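Local coordinates for protein HTH-type transcriptional regulator mcbR (Escherichia coli UMEA 3718-1, PDB 4P9F) that represses expression of McbA by binding to its promoter region, preventing colanic acid overproduction and mucoidy, and is important for biofilm formation, at residues L6-K15 with P44-L52; L23-T31 with A61-E70. One frame throughout, in Å; residues are numbered along the deposited sequence.

Contact 1 of 2, residues L6-K15 with P44-L52; sequences LTLQVENDLK and PVREALLRL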
loop_
_atom_site.group_PDB
_atom_site.type_symbol
_atom_site.label_atom_id
_atom_site.label_comp_id
_atom_site.label_asym_id
_atom_site.label_seq_id
_atom_site.Cartn_x
_atom_site.Cartn_y
_atom_site.Cartn_z
ATOM N N LEU A 6 -2.343 17.237 -16.372
ATOM C CA LEU A 6 -3.294 16.486 -17.188
ATOM C C LEU A 6 -3.119 15.002 -16.877
ATOM O O LEU A 6 -4.073 14.223 -16.808
ATOM C CB LEU A 6 -3.061 16.772 -18.684
ATOM C CG LEU A 6 -3.532 18.154 -19.142
ATOM C CD1 LEU A 6 -3.449 18.308 -20.687
ATOM C CD2 LEU A 6 -4.921 18.510 -18.576
ATOM N N THR A 7 -1.872 14.590 -16.743
ATOM C CA THR A 7 -1.609 13.194 -16.436
ATOM C C THR A 7 -2.224 12.771 -15.090
ATOM O O THR A 7 -2.850 11.728 -14.996
ATOM C CB THR A 7 -0.105 12.943 -16.380
ATOM O OG1 THR A 7 0.483 13.423 -17.588
ATOM C CG2 THR A 7 0.209 11.423 -16.170
ATOM N N LEU A 8 -2.082 13.620 -14.075
ATOM C CA LEU A 8 -2.625 13.305 -12.746
ATOM C C LEU A 8 -4.148 13.248 -12.793
ATOM O O LEU A 8 -4.758 12.407 -12.144
ATOM C CB LEU A 8 -2.187 14.347 -11.707
ATOM C CG LEU A 8 -2.733 14.175 -10.269
ATOM C CD1 LEU A 8 -2.357 12.783 -9.719
ATOM C CD2 LEU A 8 -2.196 15.293 -9.356
ATOM N N GLN A 9 -4.747 14.129 -13.599
ATOM C CA GLN A 9 -6.193 14.212 -13.679
ATOM C C GLN A 9 -6.763 12.946 -14.302
ATOM O O GLN A 9 -7.738 12.369 -13.812
ATOM C CB GLN A 9 -6.601 15.437 -14.507
ATOM C CG GLN A 9 -8.063 15.714 -14.469
ATOM C CD GLN A 9 -8.538 15.932 -13.048
ATOM O OE1 GLN A 9 -9.406 15.209 -12.550
ATOM N NE2 GLN A 9 -7.948 16.919 -12.376
ATOM N N VAL A 10 -6.142 12.489 -15.374
ATOM C CA VAL A 10 -6.565 11.221 -15.969
ATOM C C VAL A 10 -6.335 10.051 -15.000
ATOM O O VAL A 10 -7.166 9.171 -14.868
ATOM C CB VAL A 10 -5.816 10.933 -17.296
ATOM C CG1 VAL A 10 -6.240 9.574 -17.859
ATOM C CG2 VAL A 10 -6.079 12.065 -18.332
ATOM N N GLU A 11 -5.184 10.050 -14.327
ATOM C CA GLU A 11 -4.875 8.979 -13.401
ATOM C C GLU A 11 -5.890 8.879 -12.250
ATOM O O GLU A 11 -6.364 7.788 -11.922
ATOM C CB GLU A 11 -3.491 9.172 -12.798
ATOM C CG GLU A 11 -3.121 7.992 -11.909
ATOM C CD GLU A 11 -1.853 8.221 -11.127
ATOM O OE1 GLU A 11 -1.346 9.371 -11.125
ATOM O OE2 GLU A 11 -1.360 7.236 -10.536
ATOM N N ASN A 12 -6.205 10.019 -11.638
ATOM C CA ASN A 12 -7.189 10.046 -10.553
ATOM C C ASN A 12 -8.568 9.637 -11.024
ATOM O O ASN A 12 -9.286 8.932 -10.309
ATOM C CB ASN A 12 -7.236 11.428 -9.907
ATOM C CG ASN A 12 -6.017 11.695 -9.055
ATOM O OD1 ASN A 12 -5.361 10.759 -8.575
ATOM N ND2 ASN A 12 -5.717 12.963 -8.835
ATOM N N ASP A 13 -8.945 10.059 -12.229
ATOM C CA ASP A 13 -10.248 9.648 -12.757
ATOM C C ASP A 13 -10.308 8.133 -13.022
ATOM O O ASP A 13 -11.309 7.477 -12.727
ATOM C CB ASP A 13 -10.587 10.447 -14.010
ATOM C CG ASP A 13 -10.925 11.914 -13.679
ATOM O OD1 ASP A 13 -11.247 12.195 -12.499
ATOM O OD2 ASP A 13 -10.865 12.779 -14.585
ATOM N N LEU A 14 -9.236 7.574 -13.566
ATOM C CA LEU A 14 -9.172 6.128 -13.747
ATOM C C LEU A 14 -9.159 5.394 -12.390
ATOM O O LEU A 14 -9.771 4.342 -12.251
ATOM C CB LEU A 14 -7.937 5.728 -14.548
ATOM C CG LEU A 14 -7.965 6.071 -16.040
ATOM C CD1 LEU A 14 -6.589 5.892 -16.653
ATOM C CD2 LEU A 14 -9.021 5.227 -16.759
ATOM N N LYS A 15 -8.438 5.922 -11.405
ATOM C CA LYS A 15 -8.472 5.324 -10.056
ATOM C C LYS A 15 -9.898 5.319 -9.515
ATOM O O LYS A 15 -10.364 4.326 -8.945
ATOM C CB LYS A 15 -7.554 6.078 -9.106
ATOM C CG LYS A 15 -6.054 5.821 -9.324
ATOM C CD LYS A 15 -5.212 6.620 -8.291
ATOM C CE LYS A 15 -3.705 6.310 -8.405
ATOM N NZ LYS A 15 -2.856 7.079 -7.403
ATOM N N PRO A 44 -0.423 12.324 -22.037
ATOM C CA PRO A 44 -0.792 12.202 -20.612
ATOM C C PRO A 44 -1.689 10.991 -20.316
ATOM O O PRO A 44 -1.644 10.458 -19.215
ATOM C CB PRO A 44 -1.557 13.504 -20.321
ATOM C CG PRO A 44 -2.118 13.936 -21.668
ATOM C CD PRO A 44 -1.051 13.497 -22.688
ATOM N N VAL A 45 -2.457 10.551 -21.305
ATOM C CA VAL A 45 -3.341 9.390 -21.135
ATOM C C VAL A 45 -2.515 8.119 -20.992
ATOM O O VAL A 45 -2.704 7.350 -20.044
ATOM C CB VAL A 45 -4.323 9.274 -22.313
ATOM C CG1 VAL A 45 -5.202 8.026 -22.154
ATOM C CG2 VAL A 45 -5.184 10.551 -22.356
ATOM N N ARG A 46 -1.563 7.918 -21.912
ATOM C CA ARG A 46 -0.662 6.768 -21.804
ATOM C C ARG A 46 0.126 6.765 -20.484
ATOM O O ARG A 46 0.269 5.715 -19.847
ATOM C CB ARG A 46 0.317 6.732 -22.983
ATOM C CG ARG A 46 1.208 5.473 -22.976
ATOM C CD ARG A 46 2.331 5.532 -24.022
ATOM N NE ARG A 46 3.259 6.618 -23.727
ATOM C CZ ARG A 46 3.366 7.733 -24.446
ATOM N NH1 ARG A 46 2.629 7.899 -25.539
ATOM N NH2 ARG A 46 4.226 8.675 -24.084
ATOM N N GLU A 47 0.620 7.930 -20.053
ATOM C CA GLU A 47 1.378 7.976 -18.801
ATOM C C GLU A 47 0.528 7.603 -17.589
ATOM O O GLU A 47 1.004 6.931 -16.658
ATOM C CB GLU A 47 1.995 9.363 -18.554
ATOM C CG GLU A 47 3.093 9.738 -19.521
ATOM C CD GLU A 47 3.706 11.104 -19.214
ATOM O OE1 GLU A 47 3.133 11.867 -18.401
ATOM O OE2 GLU A 47 4.761 11.420 -19.797
ATOM N N ALA A 48 -0.717 8.059 -17.582
ATOM C CA ALA A 48 -1.622 7.770 -16.471
ATOM C C ALA A 48 -1.867 6.269 -16.388
ATOM O O ALA A 48 -1.807 5.675 -15.313
ATOM C CB ALA A 48 -2.949 8.533 -16.642
ATOM N N LEU A 49 -2.101 5.652 -17.543
ATOM C CA LEU A 49 -2.316 4.214 -17.593
ATOM C C LEU A 49 -1.072 3.452 -17.109
ATOM O O LEU A 49 -1.192 2.485 -16.361
ATOM C CB LEU A 49 -2.703 3.800 -19.017
ATOM C CG LEU A 49 -4.076 4.296 -19.485
ATOM C CD1 LEU A 49 -4.160 4.299 -21.020
ATOM C CD2 LEU A 49 -5.178 3.401 -18.925
ATOM N N LEU A 50 0.113 3.905 -17.517
ATOM C CA LEU A 50 1.375 3.270 -17.114
ATOM C C LEU A 50 1.640 3.449 -15.632
ATOM O O LEU A 50 2.225 2.566 -15.004
ATOM C CB LEU A 50 2.548 3.807 -17.939
ATOM C CG LEU A 50 2.536 3.286 -19.379
ATOM C CD1 LEU A 50 3.587 3.980 -20.243
ATOM C CD2 LEU A 50 2.745 1.773 -19.369
ATOM N N ARG A 51 1.201 4.577 -15.070
ATOM C CA ARG A 51 1.294 4.768 -13.620
ATOM C C ARG A 51 0.482 3.693 -12.888
ATOM O O ARG A 51 0.904 3.180 -11.855
ATOM C CB ARG A 51 0.764 6.152 -13.230
ATOM C CG ARG A 51 1.686 7.326 -13.581
ATOM C CD ARG A 51 1.071 8.648 -13.082
ATOM N NE ARG A 51 1.933 9.786 -13.403
ATOM C CZ ARG A 51 1.709 11.029 -13.006
ATOM N NH1 ARG A 51 0.623 11.306 -12.282
ATOM N NH2 ARG A 51 2.571 11.981 -13.335
ATOM N N LEU A 52 -0.682 3.350 -13.434
ATOM C CA LEU A 52 -1.518 2.320 -12.840
ATOM C C LEU A 52 -0.904 0.925 -13.033
ATOM O O LEU A 52 -0.962 0.079 -12.131
ATOM C CB LEU A 52 -2.926 2.406 -13.426
ATOM C CG LEU A 52 -3.683 3.669 -12.986
ATOM C CD1 LEU A 52 -4.942 3.887 -13.812
ATOM C CD2 LEU A 52 -4.056 3.564 -11.509
HETATM O O HOH W 1 3.248 13.738 -16.789
HETATM O O HOH W 2 -0.894 4.761 -10.025
#
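R51 NH1 donates to E11 OE1 across the two helices at 3.0 Å, in a nearly straight, salt-bridging bond. The acceptor lies in the guanidinium plane, but NH1 meets OE1 on its syn side and tilted out of the carboxylate plane; the two flat groups are turned 69° apart and joined by one bond. E11 reaches R51 with CG anti to its backbone N (chi1 -176°) and an extended chain, crossing it at about a right angle. The other oxygen, OE2, forms a salt bridge with K15 NZ (3.5 Å), one turn along the same helix, completing a three-residue network, and takes a water that reaches R51 O weakly. With two cations alongside, the carboxylate probably stays ionised. T7 enters as a knob into the hole formed by P44, E47, A48 and R51: its CG2 sits over the centre of the guanidinium face, 3.5 Å from R51 CZ, while OG1 passes P44 CB at 3.4 Å and meets a water. A48 supplies the small side chain in the middle, its CB resting on the helix 6-15 backbone and 3.7 Å from V10 CG1. Toward the C-terminal ends of both segments, L52 divides its two methyls, CD1 lying 3.6 Å from L14 CB and CD2 3.7 Å from K15 CG, and L49 meets the end of L14. V10 also packs on L38 of helix 31-38 and on M40. The axes approach to 8.1 Å at 50°, packing the first helix against the second helix of the helix-turn-helix, the recognition helix of a GntR-type winged-helix domain.

Contact 2 of 2, residues L23-T31 with A61-E70; sequences LKPGARLIT and APAQAFTVPE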
loop_
_atom_site.group_PDB
_atom_site.type_symbol
_atom_site.label_atom_id
_atom_site.label_comp_id
_atom_site.label_asym_id
_atom_site.label_seq_id
_atom_site.Cartn_x
_atom_site.Cartn_y
_atom_site.Cartn_z
ATOM N N LEU A 23 -15.323 -0.261 -14.088
ATOM C CA LEU A 23 -14.611 -0.983 -15.141
ATOM C C LEU A 23 -14.678 -2.479 -14.871
ATOM O O LEU A 23 -14.384 -2.943 -13.766
ATOM C CB LEU A 23 -13.152 -0.525 -15.225
ATOM C CG LEU A 23 -12.996 0.981 -15.472
ATOM C CD1 LEU A 23 -11.539 1.364 -15.560
ATOM C CD2 LEU A 23 -13.738 1.400 -16.716
ATOM N N LYS A 24 -15.058 -3.233 -15.895
ATOM C CA LYS A 24 -15.244 -4.671 -15.760
ATOM C C LYS A 24 -13.901 -5.401 -15.741
ATOM O O LYS A 24 -13.021 -5.080 -16.531
ATOM C CB LYS A 24 -16.112 -5.188 -16.915
ATOM C CG LYS A 24 -16.490 -6.656 -16.810
ATOM C CD LYS A 24 -17.499 -7.010 -17.887
ATOM C CE LYS A 24 -17.984 -8.442 -17.748
ATOM N NZ LYS A 24 -19.024 -8.749 -18.772
ATOM N N PRO A 25 -13.751 -6.395 -14.848
ATOM C CA PRO A 25 -12.548 -7.230 -14.853
ATOM C C PRO A 25 -12.274 -7.766 -16.256
ATOM O O PRO A 25 -13.206 -8.178 -16.949
ATOM C CB PRO A 25 -12.913 -8.378 -13.900
ATOM C CG PRO A 25 -13.899 -7.788 -12.980
ATOM C CD PRO A 25 -14.690 -6.785 -13.778
ATOM N N GLY A 26 -11.022 -7.700 -16.693
ATOM C CA GLY A 26 -10.669 -8.233 -18.001
ATOM C C GLY A 26 -10.852 -7.276 -19.175
ATOM O O GLY A 26 -10.380 -7.577 -20.272
ATOM N N ALA A 27 -11.538 -6.146 -18.970
ATOM C CA ALA A 27 -11.807 -5.233 -20.082
ATOM C C ALA A 27 -10.532 -4.699 -20.718
ATOM O O ALA A 27 -9.559 -4.366 -20.028
ATOM C CB ALA A 27 -12.671 -4.051 -19.625
ATOM N N ARG A 28 -10.580 -4.555 -22.035
ATOM C CA ARG A 28 -9.435 -4.079 -22.793
ATOM C C ARG A 28 -9.596 -2.570 -22.957
ATOM O O ARG A 28 -10.594 -2.087 -23.491
ATOM C CB ARG A 28 -9.358 -4.798 -24.156
ATOM C CG ARG A 28 -8.286 -4.262 -25.108
ATOM C CD ARG A 28 -8.179 -5.107 -26.407
ATOM N NE ARG A 28 -7.391 -4.392 -27.405
ATOM C CZ ARG A 28 -6.068 -4.457 -27.501
ATOM N NH1 ARG A 28 -5.389 -5.246 -26.670
ATOM N NH2 ARG A 28 -5.421 -3.747 -28.436
ATOM N N LEU A 29 -8.634 -1.823 -22.432
ATOM C CA LEU A 29 -8.635 -0.363 -22.522
ATOM C C LEU A 29 -7.678 0.095 -23.611
ATOM O O LEU A 29 -6.481 -0.179 -23.530
ATOM C CB LEU A 29 -8.237 0.245 -21.177
ATOM C CG LEU A 29 -8.954 -0.352 -19.960
ATOM C CD1 LEU A 29 -8.435 0.271 -18.647
ATOM C CD2 LEU A 29 -10.469 -0.188 -20.081
ATOM N N ILE A 30 -8.177 0.860 -24.572
ATOM C CA ILE A 30 -7.347 1.299 -25.696
ATOM C C ILE A 30 -6.960 2.761 -25.472
ATOM O O ILE A 30 -7.831 3.636 -25.399
ATOM C CB ILE A 30 -8.074 1.106 -27.065
ATOM C CG1 ILE A 30 -8.319 -0.384 -27.340
ATOM C CG2 ILE A 30 -7.285 1.751 -28.236
ATOM C CD1 ILE A 30 -9.704 -0.850 -27.016
ATOM N N THR A 31 -5.664 3.008 -25.278
ATOM C CA THR A 31 -5.146 4.356 -25.007
ATOM C C THR A 31 -5.732 5.428 -25.951
ATOM O O THR A 31 -6.216 6.472 -25.510
ATOM C CB THR A 31 -3.607 4.339 -25.098
ATOM O OG1 THR A 31 -3.117 3.270 -24.275
ATOM C CG2 THR A 31 -3.005 5.643 -24.632
ATOM N N ALA A 61 -1.443 -4.781 -22.184
ATOM C CA ALA A 61 -2.057 -5.607 -23.232
ATOM C C ALA A 61 -1.416 -5.299 -24.599
ATOM O O ALA A 61 -0.788 -4.257 -24.757
ATOM C CB ALA A 61 -3.585 -5.368 -23.269
ATOM N N PRO A 62 -1.543 -6.214 -25.575
ATOM C CA PRO A 62 -0.978 -6.002 -26.917
ATOM C C PRO A 62 -1.445 -4.711 -27.615
ATOM O O PRO A 62 -2.587 -4.266 -27.404
ATOM C CB PRO A 62 -1.465 -7.223 -27.695
ATOM C CG PRO A 62 -1.669 -8.268 -26.661
ATOM C CD PRO A 62 -2.146 -7.553 -25.444
ATOM N N ALA A 63 -0.551 -4.100 -28.386
ATOM C CA ALA A 63 -0.897 -2.975 -29.264
ATOM C C ALA A 63 -1.368 -1.682 -28.584
ATOM O O ALA A 63 -2.468 -1.197 -28.879
ATOM C CB ALA A 63 -1.963 -3.431 -30.298
ATOM N N GLN A 64 -0.581 -1.167 -27.634
ATOM C CA GLN A 64 -0.886 0.120 -26.975
ATOM C C GLN A 64 -2.231 0.115 -26.244
ATOM O O GLN A 64 -3.119 0.973 -26.460
ATOM C CB GLN A 64 -0.833 1.262 -28.003
ATOM C CG GLN A 64 0.564 1.456 -28.594
ATOM C CD GLN A 64 0.590 2.436 -29.754
ATOM O OE1 GLN A 64 -0.450 2.797 -30.306
ATOM N NE2 GLN A 64 1.790 2.873 -30.132
ATOM N N ALA A 65 -2.380 -0.886 -25.391
ATOM C CA ALA A 65 -3.627 -1.092 -24.664
ATOM C C ALA A 65 -3.317 -1.707 -23.308
ATOM O O ALA A 65 -2.178 -2.099 -23.018
ATOM C CB ALA A 65 -4.600 -1.977 -25.475
ATOM N N PHE A 66 -4.338 -1.743 -22.465
ATOM C CA PHE A 66 -4.229 -2.233 -21.106
ATOM C C PHE A 66 -5.437 -3.076 -20.744
ATOM O O PHE A 66 -6.468 -2.991 -21.414
ATOM C CB PHE A 66 -4.085 -1.047 -20.152
ATOM C CG PHE A 66 -2.920 -0.183 -20.474
ATOM C CD1 PHE A 66 -3.025 0.842 -21.405
ATOM C CD2 PHE A 66 -1.695 -0.436 -19.904
ATOM C CE1 PHE A 66 -1.937 1.624 -21.726
ATOM C CE2 PHE A 66 -0.592 0.352 -20.225
ATOM C CZ PHE A 66 -0.721 1.384 -21.129
ATOM N N THR A 67 -5.321 -3.929 -19.734
ATOM C CA THR A 67 -6.529 -4.615 -19.297
ATOM C C THR A 67 -6.734 -4.399 -17.816
ATOM O O THR A 67 -5.776 -4.287 -17.038
ATOM C CB THR A 67 -6.530 -6.145 -19.586
ATOM O OG1 THR A 67 -5.384 -6.739 -18.984
ATOM C CG2 THR A 67 -6.545 -6.443 -21.096
ATOM N N VAL A 68 -8.010 -4.297 -17.460
ATOM C CA VAL A 68 -8.458 -4.244 -16.076
ATOM C C VAL A 68 -8.214 -5.630 -15.471
ATOM O O VAL A 68 -8.579 -6.639 -16.074
ATOM C CB VAL A 68 -9.937 -3.838 -16.002
ATOM C CG1 VAL A 68 -10.431 -3.847 -14.551
ATOM C CG2 VAL A 68 -10.137 -2.454 -16.683
ATOM N N PRO A 69 -7.551 -5.691 -14.309
ATOM C CA PRO A 69 -7.224 -7.001 -13.733
ATOM C C PRO A 69 -8.450 -7.826 -13.385
ATOM O O PRO A 69 -9.506 -7.263 -13.121
ATOM C CB PRO A 69 -6.436 -6.646 -12.465
ATOM C CG PRO A 69 -5.903 -5.293 -12.725
ATOM C CD PRO A 69 -6.972 -4.592 -13.522
ATOM N N GLU A 70 -8.276 -9.143 -13.365
ATOM C CA GLU A 70 -9.281 -10.083 -12.887
ATOM C C GLU A 70 -9.139 -10.171 -11.381
ATOM O O GLU A 70 -8.028 -10.289 -10.883
ATOM C CB GLU A 70 -9.070 -11.484 -13.479
ATOM C CG GLU A 70 -9.035 -11.564 -14.996
ATOM C CD GLU A 70 -10.412 -11.470 -15.627
ATOM O OE1 GLU A 70 -11.420 -11.540 -14.891
ATOM O OE2 GLU A 70 -10.484 -11.330 -16.868
#
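A61 ends strand 59-61 and P62 begins the turn of the winged-helix wing; R28 reaches over to both, its extended chain bringing NH1 and NH2 end-on to the single acceptor P62 O, each at 3.1 Å. A63 CB lies at the edge of that guanidinium, and A65 CB sits over one of its faces. Q64 O receives a weak bond from T31 N, at the start of the helix-turn-helix. From A65 to T67 the chain runs antiparallel to strand 28-30, with F66 and L29 as the hydrogen-bonded pair; L29 N to F66 O, at 2.7 Å, is nearly straight (170°). The F66 ring turns its edge to T31 OG1, 3.3 Å from CE1, while T67 CA approaches A27 O in a CA-H...O contact. V68 N then bonds to A27 O, and V68 CG2 touches L23 CB and L29 CD1, the latter at 3.8 Å. An alanine in place of L29 removes both methyls and would probably open a gap beside V68 CG2. V68 O takes G26 N, of the type II turn K24 to A27, from above its carbonyl plane at 2.7 Å. Last, E70 bends at chi2 (-77°), bringing OE2 to 3.3 Å from G26 CA.

From the N terminus the chain runs through helix 6-19, strand 28-30 and helix 31-38 before helix 42-54 returns to the first helix, closing contact 1. Contact 2 opens within that span, at 23-31, and closes beyond it, when 61-70 pairs back with the strand; the two closures therefore cross. Their centres are about 14 Å apart and they touch: L49 CD1 lies 3.5 Å from F66 CE1, L50 also packs on F66, and T31 meets R46 and L49. Contact 1 fixes the first helix on the recognition helix, contact 2 joins strand 28-30 to the wing, and together they enclose the helix-turn-helix between the first helix and the wing hairpin, all within the GntR-family DNA-binding region.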